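Local coordinates for ABC transporter substrate-binding protein (Bradyrhizobium japonicum, PDB 4I1D), which probably serves as the periplasmic solute-binding component of an ABC transporter, possibly for polyamines such as spermidine and putrescine, at residues N122-F127 against A150-G155. Residues are numbered along the deposited sequence; the frame is centred on the assembly and turned at random.
With SO4 (sulfate ion), chain K.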
loop_
_atom_site.group_PDB
_atom_site.type_symbol
_atom_site.label_atom_id
_atom_site.label_comp_id
_atom_site.label_asym_id
_atom_site.label_seq_id
_atom_site.Cartn_x
_atom_site.Cartn_y
_atom_site.Cartn_z
ATOM N N ASN A 122 27.419 -25.787 28.137
ATOM C CA ASN A 122 28.834 -25.480 27.979
ATOM C C ASN A 122 29.293 -25.519 26.521
ATOM O O ASN A 122 30.491 -25.468 26.230
ATOM C CB ASN A 122 29.660 -26.461 28.817
ATOM C CG ASN A 122 31.113 -26.053 28.917
ATOM O OD1 ASN A 122 32.019 -26.796 28.520
ATOM N ND2 ASN A 122 31.342 -24.859 29.436
ATOM N N SER A 123 28.331 -25.608 25.608
ATOM C CA SER A 123 28.614 -25.644 24.178
ATOM C C SER A 123 27.322 -25.351 23.429
ATOM O O SER A 123 26.243 -25.346 24.023
ATOM C CB SER A 123 29.132 -27.019 23.778
ATOM O OG SER A 123 28.099 -27.989 23.916
ATOM N N TRP A 124 27.416 -25.108 22.128
ATOM C CA TRP A 124 26.200 -24.894 21.359
ATOM C C TRP A 124 25.403 -26.204 21.255
ATOM O O TRP A 124 24.175 -26.192 21.177
ATOM C CB TRP A 124 26.501 -24.232 20.006
ATOM C CG TRP A 124 27.181 -22.929 20.238
ATOM C CD1 TRP A 124 28.466 -22.602 19.921
ATOM C CD2 TRP A 124 26.638 -21.802 20.938
ATOM N NE1 TRP A 124 28.749 -21.322 20.357
ATOM C CE2 TRP A 124 27.639 -20.813 20.981
ATOM C CE3 TRP A 124 25.387 -21.522 21.504
ATOM C CZ2 TRP A 124 27.430 -19.564 21.571
ATOM C CZ3 TRP A 124 25.187 -20.291 22.102
ATOM C CH2 TRP A 124 26.203 -19.328 22.126
ATOM N N VAL A 125 26.101 -27.333 21.312
ATOM C CA VAL A 125 25.428 -28.626 21.359
ATOM C C VAL A 125 24.464 -28.656 22.553
ATOM O O VAL A 125 23.292 -29.004 22.409
ATOM C CB VAL A 125 26.440 -29.770 21.461
ATOM C CG1 VAL A 125 25.737 -31.127 21.345
ATOM C CG2 VAL A 125 27.506 -29.614 20.391
ATOM N N ASP A 126 24.953 -28.255 23.723
ATOM C CA ASP A 126 24.105 -28.158 24.906
ATOM C C ASP A 126 22.965 -27.188 24.656
ATOM O O ASP A 126 21.815 -27.480 24.963
ATOM C CB ASP A 126 24.913 -27.704 26.117
ATOM C CG ASP A 126 25.976 -28.719 26.527
ATOM O OD1 ASP A 126 25.840 -29.913 26.177
ATOM O OD2 ASP A 126 26.949 -28.320 27.204
ATOM N N PHE A 127 23.289 -26.032 24.083
ATOM C CA PHE A 127 22.285 -25.010 23.798
ATOM C C PHE A 127 21.139 -25.561 22.957
ATOM O O PHE A 127 19.975 -25.241 23.199
ATOM C CB PHE A 127 22.919 -23.815 23.080
ATOM C CG PHE A 127 22.004 -22.622 22.958
ATOM C CD1 PHE A 127 22.039 -21.605 23.898
ATOM C CD2 PHE A 127 21.124 -22.508 21.896
ATOM C CE1 PHE A 127 21.205 -20.493 23.786
ATOM C CE2 PHE A 127 20.286 -21.396 21.780
ATOM C CZ PHE A 127 20.331 -20.394 22.725
ATOM N N ALA A 150 25.245 -22.338 15.203
ATOM C CA ALA A 150 24.377 -23.391 14.707
ATOM C C ALA A 150 25.208 -24.529 14.127
ATOM O O ALA A 150 24.873 -25.688 14.306
ATOM C CB ALA A 150 23.408 -22.846 13.660
ATOM N N LEU A 151 26.289 -24.204 13.428
ATOM C CA LEU A 151 27.119 -25.254 12.845
ATOM C C LEU A 151 27.865 -26.037 13.926
ATOM O O LEU A 151 27.959 -27.265 13.870
ATOM C CB LEU A 151 28.083 -24.676 11.815
ATOM C CG LEU A 151 27.378 -24.362 10.492
ATOM C CD1 LEU A 151 28.070 -23.237 9.735
ATOM C CD2 LEU A 151 27.271 -25.613 9.652
HETATM N N MSE A 152 28.373 -25.326 14.925
HETATM C CA MSE A 152 29.032 -25.987 16.042
HETATM C C MSE A 152 28.049 -26.881 16.796
HETATM O O MSE A 152 28.429 -27.941 17.293
HETATM C CB MSE A 152 29.680 -24.960 16.974
HETATM C CG MSE A 152 31.003 -24.415 16.436
HETATM SE SE MSE A 152 31.891 -23.134 17.615
HETATM C CE MSE A 152 30.773 -21.563 17.227
ATOM N N ALA A 153 26.788 -26.453 16.871
ATOM C CA ALA A 153 25.749 -27.249 17.521
ATOM C C ALA A 153 25.540 -28.538 16.733
ATOM O O ALA A 153 25.212 -29.581 17.284
ATOM C CB ALA A 153 24.449 -26.454 17.607
ATOM N N ASP A 154 25.735 -28.455 15.427
ATOM C CA ASP A 154 25.638 -29.624 14.583
ATOM C C ASP A 154 26.944 -30.423 14.544
ATOM O O ASP A 154 27.135 -31.280 13.670
ATOM C CB ASP A 154 25.218 -29.233 13.173
ATOM C CG ASP A 154 24.530 -30.376 12.453
ATOM O OD1 ASP A 154 23.738 -31.075 13.117
ATOM O OD2 ASP A 154 24.795 -30.589 11.250
ATOM N N GLY A 155 27.842 -30.134 15.483
ATOM C CA GLY A 155 29.026 -30.954 15.681
ATOM C C GLY A 155 30.288 -30.509 14.966
ATOM O O GLY A 155 31.326 -31.164 15.063
HETATM S S SO4 K . 34.728 -23.308 30.934
HETATM O O1 SO4 K . 35.483 -23.667 32.131
HETATM O O2 SO4 K . 34.991 -21.907 30.586
HETATM O O3 SO4 K . 35.119 -24.192 29.831
HETATM O O4 SO4 K . 33.308 -23.468 31.233
#
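Trp124, Val125, Met152 and Ala153 join two helix ends in a small apolar contact of a periplasmic binding protein fold. The first turn of helix 124-128 packs on the last turn of helix 146-153. The site is on one lobe, well away from the malate pocket.

The backbones come close at Ala153, consistent with its short side chain. The CA atoms of Val125 and Ala153 are 4.1 Å apart. Ala153 CB rests 3.6 Å from Trp124 O and also touches Trp124 CB. Trp128, further along helix 124-128, also touches Ala153.

Met152 and Trp124 form a Met-aromatic contact. Met152 is a selenomethionine, and its SE lies 5.2 Å from the centroid of the five-membered ring of Trp124. It sits at the ring edge, 82° off the normal. A bend at chi3 (-77°) turns the terminal methyl back to the indole, where CE touches Trp124 CD1 and NE1. Trp124 NE1 itself is hydrogen-bonded to Gln225 O, which ties the indole to strand 219-235. Ile227 of that strand touches both Trp124 and Met152.

Both helix ends are capped. Ser123 is the N-cap of helix 124-128, and its OG accepts from Asp126 N at 3.2 Å. Asp126 OD2 in turn takes Asn122 N on its anti lone pair, bracing the chain before the helix. Gly155, with positive phi, ends helix 146-153 in a Schellman motif, and its N bonds to Met152 O at 2.9 Å. Asp154 forms a salt bridge to Arg168 of helix 166-176.

Val125 lies at the exposed margin of the contact. Its CG2, anti to the carbonyl carbon, reaches the last turn of helix 146-153 and stops 3.6 Å from Met152 O.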